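Local coordinates for protein arginine kinase (Anthopleura japonica, PDB 4RF6) that catalyses the reversible transfer of a phosphoryl group from ATP to L-arginine, giving phosphoarginine and ADP, with two phosphagen-kinase repeats in one chain, at residues K14-P20 against W58-N62; I127-I132 against M240-I246; R370-P374 against L390-F395; G476-R480 against L711-K715. All coordinates share one frame; numbering follows the deposited sequence.

Interaction 1 (K14-P20 against W58-N62); sequences KSKNAFP and WDCIN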
loop_
_atom_site.group_PDB
_atom_site.type_symbol
_atom_site.label_atom_id
_atom_site.label_comp_id
_atom_site.label_asym_id
_atom_site.label_seq_id
_atom_site.Cartn_x
_atom_site.Cartn_y
_atom_site.Cartn_z
ATOM N N LYS A 14 -13.991 -41.023 -20.975
ATOM C CA LYS A 14 -15.246 -40.500 -20.439
ATOM C C LYS A 14 -16.453 -40.938 -21.273
ATOM O O LYS A 14 -17.480 -41.338 -20.726
ATOM C CB LYS A 14 -15.201 -38.971 -20.328
ATOM C CG LYS A 14 -16.476 -38.359 -19.762
ATOM C CD LYS A 14 -16.307 -36.878 -19.479
ATOM C CE LYS A 14 -17.604 -36.255 -18.974
ATOM N NZ LYS A 14 -17.625 -36.089 -17.495
ATOM N N SER A 15 -16.325 -40.877 -22.595
ATOM C CA SER A 15 -17.422 -41.263 -23.479
ATOM C C SER A 15 -17.736 -42.758 -23.396
ATOM O O SER A 15 -18.827 -43.192 -23.776
ATOM C CB SER A 15 -17.106 -40.878 -24.923
ATOM O OG SER A 15 -15.938 -41.535 -25.377
ATOM N N LYS A 16 -16.777 -43.539 -22.902
ATOM C CA LYS A 16 -16.963 -44.977 -22.728
ATOM C C LYS A 16 -17.293 -45.318 -21.284
ATOM O O LYS A 16 -17.584 -46.476 -20.963
ATOM C CB LYS A 16 -15.707 -45.736 -23.161
ATOM C CG LYS A 16 -15.523 -45.809 -24.666
ATOM C CD LYS A 16 -14.260 -46.572 -25.033
ATOM C CE LYS A 16 -13.336 -45.721 -25.897
ATOM N NZ LYS A 16 -12.046 -46.405 -26.207
ATOM N N ASN A 17 -17.242 -44.299 -20.427
ATOM C CA ASN A 17 -17.439 -44.467 -18.990
ATOM C C ASN A 17 -16.506 -45.548 -18.445
ATOM O O ASN A 17 -16.909 -46.397 -17.653
ATOM C CB ASN A 17 -18.900 -44.799 -18.676
ATOM C CG ASN A 17 -19.301 -44.413 -17.265
ATOM O OD1 ASN A 17 -18.742 -43.487 -16.675
ATOM N ND2 ASN A 17 -20.288 -45.121 -16.718
ATOM N N ALA A 18 -15.257 -45.513 -18.900
ATOM C CA ALA A 18 -14.256 -46.487 -18.498
ATOM C C ALA A 18 -13.265 -45.839 -17.533
ATOM O O ALA A 18 -13.157 -44.609 -17.480
ATOM C CB ALA A 18 -13.536 -47.034 -19.720
ATOM N N PHE A 19 -12.553 -46.664 -16.769
ATOM C CA PHE A 19 -11.554 -46.168 -15.829
ATOM C C PHE A 19 -10.532 -45.310 -16.569
ATOM O O PHE A 19 -10.070 -45.685 -17.644
ATOM C CB PHE A 19 -10.861 -47.336 -15.121
ATOM C CG PHE A 19 -9.864 -46.910 -14.083
ATOM C CD1 PHE A 19 -8.526 -46.761 -14.413
ATOM C CD2 PHE A 19 -10.268 -46.653 -12.781
ATOM C CE1 PHE A 19 -7.605 -46.364 -13.465
ATOM C CE2 PHE A 19 -9.353 -46.255 -11.824
ATOM C CZ PHE A 19 -8.019 -46.113 -12.167
ATOM N N PRO A 20 -10.194 -44.139 -16.009
ATOM C CA PRO A 20 -9.244 -43.269 -16.710
ATOM C C PRO A 20 -7.807 -43.788 -16.606
ATOM O O PRO A 20 -7.098 -43.456 -15.650
ATOM C CB PRO A 20 -9.391 -41.928 -15.979
ATOM C CG PRO A 20 -9.818 -42.299 -14.603
ATOM C CD PRO A 20 -10.658 -43.552 -14.738
ATOM N N TRP A 58 -17.566 -39.332 -13.382
ATOM C CA TRP A 58 -16.698 -38.808 -14.429
ATOM C C TRP A 58 -16.706 -37.284 -14.485
ATOM O O TRP A 58 -15.658 -36.667 -14.698
ATOM C CB TRP A 58 -17.065 -39.396 -15.793
ATOM C CG TRP A 58 -16.006 -40.311 -16.307
ATOM C CD1 TRP A 58 -16.077 -41.673 -16.432
ATOM C CD2 TRP A 58 -14.694 -39.938 -16.739
ATOM N NE1 TRP A 58 -14.893 -42.163 -16.931
ATOM C CE2 TRP A 58 -14.027 -41.117 -17.123
ATOM C CE3 TRP A 58 -14.023 -38.718 -16.843
ATOM C CZ2 TRP A 58 -12.713 -41.109 -17.606
ATOM C CZ3 TRP A 58 -12.725 -38.710 -17.319
ATOM C CH2 TRP A 58 -12.084 -39.894 -17.698
ATOM N N ASP A 59 -17.879 -36.677 -14.302
ATOM C CA ASP A 59 -17.983 -35.219 -14.250
ATOM C C ASP A 59 -17.088 -34.667 -13.148
ATOM O O ASP A 59 -16.448 -33.623 -13.304
ATOM C CB ASP A 59 -19.428 -34.788 -13.984
ATOM C CG ASP A 59 -20.346 -35.043 -15.162
ATOM O OD1 ASP A 59 -19.913 -34.833 -16.313
ATOM O OD2 ASP A 59 -21.504 -35.450 -14.929
ATOM N N CYS A 60 -17.047 -35.383 -12.030
ATOM C CA CYS A 60 -16.282 -34.943 -10.872
ATOM C C CYS A 60 -14.776 -35.105 -11.049
ATOM O O CYS A 60 -13.999 -34.257 -10.609
ATOM C CB CYS A 60 -16.745 -35.686 -9.623
ATOM S SG CYS A 60 -18.370 -35.152 -9.051
ATOM N N ILE A 61 -14.361 -36.188 -11.695
ATOM C CA ILE A 61 -12.937 -36.480 -11.805
ATOM C C ILE A 61 -12.313 -35.929 -13.080
ATOM O O ILE A 61 -11.101 -36.027 -13.264
ATOM C CB ILE A 61 -12.661 -37.997 -11.764
ATOM C CG1 ILE A 61 -13.234 -38.671 -13.015
ATOM C CG2 ILE A 61 -13.220 -38.617 -10.478
ATOM C CD1 ILE A 61 -12.826 -40.127 -13.165
ATOM N N ASN A 62 -13.132 -35.353 -13.957
ATOM C CA ASN A 62 -12.659 -34.982 -15.294
ATOM C C ASN A 62 -11.424 -34.082 -15.312
ATOM O O ASN A 62 -10.493 -34.318 -16.089
ATOM C CB ASN A 62 -13.767 -34.345 -16.132
ATOM C CG ASN A 62 -13.375 -34.201 -17.596
ATOM O OD1 ASN A 62 -12.978 -35.176 -18.239
ATOM N ND2 ASN A 62 -13.458 -32.980 -18.121
HETATM O O HOH W 1 -19.263 -41.976 -14.237
#
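W58 lays one face of its indole against K14: K14 CB stands 3.7 Å from the centroid of the W58 six-membered ring, 13° off its normal, a CH-pi contact. An extended chain (CG anti to the backbone N, chi1 -179°) then carries the lysine past the ring until a bend at its last torsion brings K14 NZ to 2.9 Å from D59 OD1, a salt bridge made from above the carboxylate plane. Lysine suits the place because its methylenes coat an aromatic face while its charge travels on to the acid. At the indole edge, W58 NE1 donates to A18 O (3.0 Å, 146° at the hydrogen), nearly in the ring plane, which helps set the ring's rotation, with I61 CD1 on the face opposite K14. A water joins N17 OD1 to W58 N, while N17 ND2 donates to K47 O. N17, at positive phi in the Schellman motif ending helix 7-14, turns the chain so that A18 O can meet the indole. P20 CB packs 3.8 Å from W58 CH2, and P20 CG touches I61 CD1. The tryptophan thus fastens the exit of helix 7-14 to helix 57-66, with F13 and F43 against it and helix 86-96 on I61.

Interaction 2 (I127-I132 against M240-I246); sequences IRSTRI and MEKGSDI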
loop_
_atom_site.group_PDB
_atom_site.type_symbol
_atom_site.label_atom_id
_atom_site.label_comp_id
_atom_site.label_asym_id
_atom_site.label_seq_id
_atom_site.Cartn_x
_atom_site.Cartn_y
_atom_site.Cartn_z
ATOM N N ILE A 127 4.525 -5.246 9.314
ATOM C CA ILE A 127 3.441 -5.810 8.521
ATOM C C ILE A 127 3.070 -4.856 7.385
ATOM O O ILE A 127 2.975 -3.641 7.588
ATOM C CB ILE A 127 2.216 -6.128 9.416
ATOM C CG1 ILE A 127 2.591 -7.163 10.483
ATOM C CG2 ILE A 127 1.041 -6.617 8.586
ATOM C CD1 ILE A 127 1.505 -7.405 11.531
ATOM N N ARG A 128 2.877 -5.403 6.187
ATOM C CA ARG A 128 2.641 -4.573 5.013
ATOM C C ARG A 128 1.196 -4.624 4.538
ATOM O O ARG A 128 0.656 -3.624 4.055
ATOM C CB ARG A 128 3.603 -4.961 3.887
ATOM C CG ARG A 128 5.049 -4.599 4.192
ATOM C CD ARG A 128 5.998 -5.020 3.088
ATOM N NE ARG A 128 7.341 -4.496 3.328
ATOM C CZ ARG A 128 8.283 -4.392 2.399
ATOM N NH1 ARG A 128 8.036 -4.776 1.154
ATOM N NH2 ARG A 128 9.473 -3.898 2.715
ATOM N N SER A 129 0.563 -5.782 4.685
ATOM C CA SER A 129 -0.802 -5.944 4.199
ATOM C C SER A 129 -1.501 -7.133 4.841
ATOM O O SER A 129 -0.854 -8.067 5.316
ATOM C CB SER A 129 -0.813 -6.088 2.674
ATOM O OG SER A 129 -0.074 -7.228 2.267
ATOM N N THR A 130 -2.830 -7.087 4.833
ATOM C CA THR A 130 -3.657 -8.102 5.463
ATOM C C THR A 130 -4.828 -8.413 4.532
ATOM O O THR A 130 -5.402 -7.500 3.926
ATOM C CB THR A 130 -4.172 -7.606 6.827
ATOM O OG1 THR A 130 -3.060 -7.401 7.711
ATOM C CG2 THR A 130 -5.129 -8.616 7.452
ATOM N N ARG A 131 -5.168 -9.693 4.407
ATOM C CA ARG A 131 -6.184 -10.134 3.452
ATOM C C ARG A 131 -6.919 -11.351 3.997
ATOM O O ARG A 131 -6.291 -12.286 4.499
ATOM C CB ARG A 131 -5.515 -10.486 2.113
ATOM C CG ARG A 131 -6.453 -10.948 1.006
ATOM C CD ARG A 131 -5.652 -11.273 -0.258
ATOM N NE ARG A 131 -6.482 -11.720 -1.378
ATOM C CZ ARG A 131 -6.852 -12.983 -1.594
ATOM N NH1 ARG A 131 -7.598 -13.279 -2.646
ATOM N NH2 ARG A 131 -6.486 -13.950 -0.764
ATOM N N ILE A 132 -8.248 -11.333 3.922
ATOM C CA ILE A 132 -9.035 -12.504 4.291
ATOM C C ILE A 132 -10.072 -12.787 3.210
ATOM O O ILE A 132 -10.821 -11.898 2.789
ATOM C CB ILE A 132 -9.721 -12.358 5.668
ATOM C CG1 ILE A 132 -8.710 -11.939 6.738
ATOM C CG2 ILE A 132 -10.388 -13.670 6.062
ATOM C CD1 ILE A 132 -9.308 -11.764 8.127
ATOM N N MET A 240 -9.656 -6.755 2.385
ATOM C CA MET A 240 -8.213 -6.528 2.361
ATOM C C MET A 240 -7.843 -5.059 2.472
ATOM O O MET A 240 -8.605 -4.177 2.071
ATOM C CB MET A 240 -7.595 -7.118 1.084
ATOM C CG MET A 240 -7.934 -6.364 -0.201
ATOM S SD MET A 240 -9.669 -6.532 -0.667
ATOM C CE MET A 240 -9.718 -5.595 -2.203
ATOM N N GLU A 241 -6.659 -4.800 3.009
ATOM C CA GLU A 241 -6.143 -3.443 3.076
ATOM C C GLU A 241 -4.652 -3.504 3.378
ATOM O O GLU A 241 -4.121 -4.562 3.730
ATOM C CB GLU A 241 -6.878 -2.640 4.151
ATOM C CG GLU A 241 -6.636 -3.141 5.575
ATOM C CD GLU A 241 -7.635 -2.580 6.570
ATOM O OE1 GLU A 241 -7.241 -2.304 7.725
ATOM O OE2 GLU A 241 -8.821 -2.438 6.197
ATOM N N LYS A 242 -3.966 -2.380 3.218
ATOM C CA LYS A 242 -2.575 -2.305 3.641
ATOM C C LYS A 242 -2.527 -2.212 5.161
ATOM O O LYS A 242 -3.521 -1.845 5.802
ATOM C CB LYS A 242 -1.875 -1.113 2.983
ATOM C CG LYS A 242 -1.558 -1.343 1.502
ATOM C CD LYS A 242 -0.776 -0.177 0.900
ATOM C CE LYS A 242 -0.531 -0.392 -0.590
ATOM N NZ LYS A 242 0.278 -1.617 -0.858
ATOM N N GLY A 243 -1.388 -2.564 5.748
ATOM C CA GLY A 243 -1.245 -2.494 7.190
ATOM C C GLY A 243 -1.568 -3.802 7.889
ATOM O O GLY A 243 -1.616 -4.864 7.260
ATOM N N SER A 244 -1.823 -3.720 9.193
ATOM C CA SER A 244 -1.853 -4.904 10.050
ATOM C C SER A 244 -3.214 -5.219 10.673
ATOM O O SER A 244 -3.360 -6.228 11.365
ATOM C CB SER A 244 -0.847 -4.706 11.186
ATOM O OG SER A 244 -1.116 -3.492 11.875
ATOM N N ASP A 245 -4.202 -4.354 10.458
ATOM C CA ASP A 245 -5.441 -4.419 11.234
ATOM C C ASP A 245 -6.367 -5.573 10.823
ATOM O O ASP A 245 -7.447 -5.352 10.275
ATOM C CB ASP A 245 -6.174 -3.076 11.150
ATOM C CG ASP A 245 -7.142 -2.864 12.296
ATOM O OD1 ASP A 245 -7.473 -3.848 12.994
ATOM O OD2 ASP A 245 -7.580 -1.709 12.482
ATOM N N ILE A 246 -5.951 -6.804 11.106
ATOM C CA ILE A 246 -6.740 -7.973 10.733
ATOM C C ILE A 246 -8.105 -7.989 11.432
ATOM O O ILE A 246 -9.068 -8.564 10.915
ATOM C CB ILE A 246 -5.961 -9.299 10.978
ATOM C CG1 ILE A 246 -6.715 -10.490 10.378
ATOM C CG2 ILE A 246 -5.695 -9.518 12.456
ATOM C CD1 ILE A 246 -5.963 -11.802 10.458
HETATM O O HOH W 2 1.731 -2.724 1.424
#
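R128 O is gripped twice: G243 N donates to it at 2.9 Å, and a water held by K242 NZ donates to it as well. The G243 bond is straight at its hydrogen (173°) but meets the oxygen from above the carbonyl plane, 60° out of it, consistent with the irregular backbone at this end of the pairing. Regular antiparallel pairing follows at T130 and E241, a hydrogen-bonded pair in which T130 N reaches E241 O at 3.0 Å and E241 N returns to T130 O at 3.1 Å. The flanking pairs, S129 with K242 and R131 with M240, are non-hydrogen-bonded, and R131 CG passes M240 CB at 4.0 Å.

T130 suits its place by having two unlike branches. Its hydroxyl, beside the backbone N, donates from OG1 to G243 O at 3.0 Å, satisfying a carbonyl of the turn, while the methyl CG2 packs 3.7 Å from I246 CB. I132 CD1 extends this apolar patch to I246 CG1 at 3.7 Å, and V348 of helix 344-370 touches both isoleucines. G243 takes a positive phi (93°), a backbone shape that glycine adopts readily; D245 then caps helix 246-264 through S248 N.

On the strand's other edge two residues, R128 and S129, are set opposite the single H291 of strand 286-293, a classic beta bulge. Central antiparallel strands of this kind form the catalytic sheet of phosphagen kinases, and S129 to I132 belong to a predicted ATP site together with H291 and R236.

Interaction 3 (R370-P374 against L390-F395); sequences RSVFP and LTPELF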
loop_
_atom_site.group_PDB
_atom_site.type_symbol
_atom_site.label_atom_id
_atom_site.label_comp_id
_atom_site.label_asym_id
_atom_site.label_seq_id
_atom_site.Cartn_x
_atom_site.Cartn_y
_atom_site.Cartn_z
ATOM N N ARG A 370 19.962 -2.695 18.333
ATOM C CA ARG A 370 19.852 -1.254 18.559
ATOM C C ARG A 370 20.260 -0.865 19.985
ATOM O O ARG A 370 20.388 0.317 20.299
ATOM C CB ARG A 370 18.427 -0.766 18.272
ATOM C CG ARG A 370 18.000 -0.873 16.811
ATOM C CD ARG A 370 16.694 -0.126 16.548
ATOM N NE ARG A 370 16.497 0.130 15.123
ATOM C CZ ARG A 370 15.569 0.940 14.617
ATOM N NH1 ARG A 370 14.727 1.583 15.415
ATOM N NH2 ARG A 370 15.483 1.103 13.305
ATOM N N SER A 371 20.473 -1.864 20.838
ATOM C CA SER A 371 20.814 -1.623 22.240
ATOM C C SER A 371 22.245 -1.124 22.398
ATOM O O SER A 371 22.657 -0.719 23.488
ATOM C CB SER A 371 20.655 -2.907 23.050
ATOM O OG SER A 371 21.573 -3.893 22.611
ATOM N N VAL A 372 22.995 -1.153 21.302
ATOM C CA VAL A 372 24.425 -0.873 21.318
ATOM C C VAL A 372 24.775 0.281 20.370
ATOM O O VAL A 372 24.133 0.445 19.335
ATOM C CB VAL A 372 25.200 -2.161 20.947
ATOM C CG1 VAL A 372 26.505 -1.858 20.226
ATOM C CG2 VAL A 372 25.438 -3.004 22.190
ATOM N N PHE A 373 25.769 1.091 20.742
ATOM C CA PHE A 373 26.260 2.170 19.885
ATOM C C PHE A 373 26.583 1.652 18.487
ATOM O O PHE A 373 27.250 0.628 18.338
ATOM C CB PHE A 373 27.502 2.818 20.498
ATOM C CG PHE A 373 27.940 4.072 19.797
ATOM C CD1 PHE A 373 27.415 5.303 20.165
ATOM C CD2 PHE A 373 28.873 4.021 18.767
ATOM C CE1 PHE A 373 27.812 6.462 19.527
ATOM C CE2 PHE A 373 29.277 5.170 18.124
ATOM C CZ PHE A 373 28.744 6.399 18.502
ATOM N N PRO A 374 26.101 2.358 17.454
ATOM C CA PRO A 374 26.311 1.921 16.069
ATOM C C PRO A 374 27.797 1.905 15.723
ATOM O O PRO A 374 28.363 2.957 15.423
ATOM C CB PRO A 374 25.592 3.001 15.244
ATOM C CG PRO A 374 24.687 3.712 16.219
ATOM C CD PRO A 374 25.387 3.644 17.533
ATOM N N LEU A 390 26.863 12.448 17.493
ATOM C CA LEU A 390 26.390 11.334 18.311
ATOM C C LEU A 390 27.535 10.646 19.053
ATOM O O LEU A 390 28.099 9.667 18.568
ATOM C CB LEU A 390 25.612 10.306 17.481
ATOM C CG LEU A 390 24.896 9.244 18.320
ATOM C CD1 LEU A 390 23.659 9.828 18.963
ATOM C CD2 LEU A 390 24.535 8.008 17.519
ATOM N N THR A 391 27.875 11.162 20.229
ATOM C CA THR A 391 28.847 10.506 21.097
ATOM C C THR A 391 28.175 9.308 21.768
ATOM O O THR A 391 26.945 9.257 21.858
ATOM C CB THR A 391 29.349 11.468 22.173
ATOM O OG1 THR A 391 28.376 11.554 23.220
ATOM C CG2 THR A 391 29.569 12.848 21.584
ATOM N N PRO A 392 28.971 8.324 22.218
ATOM C CA PRO A 392 28.396 7.185 22.943
ATOM C C PRO A 392 27.695 7.577 24.250
ATOM O O PRO A 392 26.700 6.943 24.608
ATOM C CB PRO A 392 29.615 6.305 23.225
ATOM C CG PRO A 392 30.545 6.597 22.091
ATOM C CD PRO A 392 30.371 8.073 21.824
ATOM N N GLU A 393 28.203 8.589 24.949
ATOM C CA GLU A 393 27.553 9.070 26.168
ATOM C C GLU A 393 26.184 9.650 25.841
ATOM O O GLU A 393 25.195 9.376 26.527
ATOM C CB GLU A 393 28.395 10.144 26.862
ATOM C CG GLU A 393 29.851 9.773 27.079
ATOM C CD GLU A 393 30.701 9.996 25.842
ATOM O OE1 GLU A 393 31.609 9.179 25.590
ATOM O OE2 GLU A 393 30.461 10.988 25.125
ATOM N N LEU A 394 26.141 10.464 24.790
ATOM C CA LEU A 394 24.894 11.047 24.315
ATOM C C LEU A 394 23.942 9.926 23.899
ATOM O O LEU A 394 22.754 9.951 24.230
ATOM C CB LEU A 394 25.169 11.993 23.139
ATOM C CG LEU A 394 24.094 12.959 22.644
ATOM C CD1 LEU A 394 24.745 14.179 22.023
ATOM C CD2 LEU A 394 23.194 12.306 21.622
ATOM N N PHE A 395 24.477 8.944 23.175
ATOM C CA PHE A 395 23.705 7.780 22.765
ATOM C C PHE A 395 23.109 7.069 23.978
ATOM O O PHE A 395 21.924 6.729 23.991
ATOM C CB PHE A 395 24.581 6.808 21.973
ATOM C CG PHE A 395 23.861 5.554 21.545
ATOM C CD1 PHE A 395 22.928 5.587 20.514
ATOM C CD2 PHE A 395 24.122 4.340 22.166
ATOM C CE1 PHE A 395 22.265 4.436 20.117
ATOM C CE2 PHE A 395 23.465 3.185 21.774
ATOM C CZ PHE A 395 22.536 3.231 20.747
#
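An apolar, largely aromatic contact joins the loop after helix 344-370 to the start of helix 392-398, at the beginning of the second repeat. Its centre is an offset edge-to-face (T-shaped) pair: the edge of F373 points at the face of F395, with centroids 5.6 Å apart and planes at 86°. F373 swings into this position with CG anti to the backbone N (chi1 -171°), and F373 CD1 comes to 3.7 Å from F395 CB.

Prolines suit these faces because their compact rings present C-H groups to the pi clouds. P392 CG stands over one face of F373, 3.9 Å from the ring centroid, while P374 CD, from the next residue in the chain, lies over the opposite face. The same P374 CD also sits over the F395 face, 4.3 Å from that centroid, and F373 CA approaches the F395 ring as a further CH-pi partner. At the rim of F373, in the ring plane, L390 O lies 3.3 Å from CZ; R370 O lies near the plane of F395, 3.6 Å from its CZ. L390 CD2 fills in beside F373 CE1.

Within its own segment, T391 is the N-cap of the helix: T391 OG1 accepts from L394 N at 2.9 Å and donates to E393 OE2. This fixes the first turn that presents P392 and F395. R370 directs its guanidinium elsewhere, to D411 of helix 409-418.

No hydrogen bond crosses between the two segments. Cohesion therefore rests on shape, dispersion and the weak electrostatics of ring edges meeting carbonyl oxygens and a ring face.

Interaction 4 (G476-R480 against L711-K715); sequences GTYIR and LEIEK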
loop_
_atom_site.group_PDB
_atom_site.type_symbol
_atom_site.label_atom_id
_atom_site.label_comp_id
_atom_site.label_asym_id
_atom_site.label_seq_id
_atom_site.Cartn_x
_atom_site.Cartn_y
_atom_site.Cartn_z
ATOM N N GLY A 476 11.508 39.037 -20.341
ATOM C CA GLY A 476 12.102 37.723 -20.158
ATOM C C GLY A 476 13.433 37.574 -20.878
ATOM O O GLY A 476 13.864 36.460 -21.187
ATOM N N THR A 477 14.079 38.707 -21.142
ATOM C CA THR A 477 15.363 38.735 -21.833
ATOM C C THR A 477 16.423 38.012 -21.006
ATOM O O THR A 477 17.258 37.273 -21.539
ATOM C CB THR A 477 15.816 40.188 -22.075
ATOM O OG1 THR A 477 14.787 40.901 -22.774
ATOM C CG2 THR A 477 17.108 40.229 -22.887
ATOM N N TYR A 478 16.366 38.223 -19.695
ATOM C CA TYR A 478 17.352 37.668 -18.783
ATOM C C TYR A 478 16.729 36.647 -17.836
ATOM O O TYR A 478 17.292 35.566 -17.622
ATOM C CB TYR A 478 18.028 38.795 -17.999
ATOM C CG TYR A 478 18.644 39.843 -18.895
ATOM C CD1 TYR A 478 17.993 41.045 -19.141
ATOM C CD2 TYR A 478 19.868 39.619 -19.511
ATOM C CE1 TYR A 478 18.548 42.000 -19.975
ATOM C CE2 TYR A 478 20.433 40.560 -20.339
ATOM C CZ TYR A 478 19.770 41.751 -20.569
ATOM O OH TYR A 478 20.339 42.690 -21.398
ATOM N N ILE A 479 15.570 36.985 -17.273
ATOM C CA ILE A 479 14.894 36.077 -16.353
ATOM C C ILE A 479 13.892 35.195 -17.085
ATOM O O ILE A 479 12.876 35.679 -17.582
ATOM C CB ILE A 479 14.203 36.829 -15.202
ATOM C CG1 ILE A 479 15.217 37.703 -14.463
ATOM C CG2 ILE A 479 13.569 35.835 -14.245
ATOM C CD1 ILE A 479 14.610 38.684 -13.462
ATOM N N ARG A 480 14.181 33.895 -17.137
ATOM C CA ARG A 480 13.368 32.961 -17.914
ATOM C C ARG A 480 12.207 32.354 -17.123
ATOM O O ARG A 480 11.132 32.122 -17.683
ATOM C CB ARG A 480 14.246 31.856 -18.510
ATOM C CG ARG A 480 15.401 32.373 -19.366
ATOM C CD ARG A 480 15.044 32.451 -20.855
ATOM N NE ARG A 480 14.094 33.512 -21.181
ATOM C CZ ARG A 480 12.987 33.327 -21.896
ATOM N NH1 ARG A 480 12.175 34.346 -22.155
ATOM N NH2 ARG A 480 12.691 32.118 -22.355
ATOM N N LEU A 711 20.787 42.022 -12.366
ATOM C CA LEU A 711 20.206 42.533 -13.604
ATOM C C LEU A 711 20.807 43.873 -14.003
ATOM O O LEU A 711 21.029 44.137 -15.191
ATOM C CB LEU A 711 18.688 42.663 -13.487
ATOM C CG LEU A 711 17.896 41.445 -13.942
ATOM C CD1 LEU A 711 16.431 41.790 -14.146
ATOM C CD2 LEU A 711 18.494 40.895 -15.217
ATOM N N GLU A 712 21.061 44.721 -13.011
ATOM C CA GLU A 712 21.603 46.053 -13.270
ATOM C C GLU A 712 22.986 45.986 -13.920
ATOM O O GLU A 712 23.355 46.859 -14.707
ATOM C CB GLU A 712 21.627 46.890 -11.985
ATOM C CG GLU A 712 20.302 47.600 -11.686
ATOM C CD GLU A 712 20.088 47.883 -10.203
ATOM O OE1 GLU A 712 20.923 47.452 -9.379
ATOM O OE2 GLU A 712 19.074 48.533 -9.865
ATOM N N ILE A 713 23.742 44.943 -13.592
ATOM C CA ILE A 713 25.053 44.717 -14.197
ATOM C C ILE A 713 24.917 44.080 -15.585
ATOM O O ILE A 713 25.612 44.471 -16.530
ATOM C CB ILE A 713 25.960 43.865 -13.277
ATOM C CG1 ILE A 713 26.280 44.633 -11.990
ATOM C CG2 ILE A 713 27.243 43.466 -13.996
ATOM C CD1 ILE A 713 27.106 43.851 -10.975
ATOM N N GLU A 714 24.005 43.122 -15.722
ATOM C CA GLU A 714 23.792 42.476 -17.017
ATOM C C GLU A 714 23.188 43.434 -18.051
ATOM O O GLU A 714 23.229 43.164 -19.256
ATOM C CB GLU A 714 22.901 41.239 -16.866
ATOM C CG GLU A 714 23.186 40.144 -17.883
ATOM C CD GLU A 714 24.566 39.538 -17.710
ATOM O OE1 GLU A 714 25.156 39.110 -18.722
ATOM O OE2 GLU A 714 25.060 39.490 -16.562
ATOM N N LYS A 715 22.640 44.550 -17.575
ATOM C CA LYS A 715 21.927 45.496 -18.431
ATOM C C LYS A 715 22.674 46.813 -18.680
ATOM O O LYS A 715 22.253 47.612 -19.517
ATOM C CB LYS A 715 20.538 45.793 -17.866
ATOM C CG LYS A 715 19.433 44.883 -18.383
ATOM C CD LYS A 715 18.176 45.009 -17.531
ATOM C CE LYS A 715 17.889 46.466 -17.213
ATOM N NZ LYS A 715 16.632 46.655 -16.441
#
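L711 begins the contact from the last turns of helix 696-714, dividing its two methyls between neighbouring residues of the other segment. L711 CD2 rests 3.5 Å from Y478 CB, at the root of the tyrosine, whereas L711 CD1 meets I479 CD1 at 3.7 Å, the two side chains crossing at about a right angle. A branched leucine suits this position because its two methyls can touch two residues at once.

One helical turn on, E714 uses its aliphatic part: E714 CG lies 3.7 Å from Y478 CE2. A bend at chi2 (65°) turns the carboxylate aside, its plane 63° from that of the ring, and its two oxygens accept from the backbone N atoms of K648 and A649, at the start of helix 647-651. The acid is thus buried but satisfied, and the amides at that helix start would probably favour its charged form.

K715 closes the contact. Its CG comes to 3.4 Å from Y478 CE1, close to the hydroxyl end of the ring, and the rest of the chain leads away from the other segment. Y478 points its ring at the helix with CG beside the backbone N (chi1 -55°), and L711, E714 and K715 all meet it at a slant. Within its own segment, R480 NH1 and NE both donate to G476 O, at 2.9 and 3.0 Å, closing the bend that precedes the strand.

The D473 carboxylate accepts hydrogen bonds from the backbone N atoms of Y478 and I479. Here the C-terminal helix packs against the entrance of central strand 479-488, the helix-on-sheet packing of the phosphagen kinase catalytic domain.

In the fold
Interactions 1 and 3 belong to the N-terminal regions of the two repeats, and in each a loop after a helix packs on another helix through aromatic residues and prolines. Both are partly buried and peripheral. Interaction 1 adds a salt bridge and an indole hydrogen bond, whereas interaction 3 has no hydrogen bond across it. Interactions 2 and 4 involve strands at the same place in the order of the two eight-stranded sheets, 127-136 and 479-488. Interaction 2 is chiefly backbone pairing beside a predicted nucleotide site near the middle of the chain; interaction 4 is side-chain packing against the last helix, largely buried although its centre lies about 88 Å from that of interaction 1.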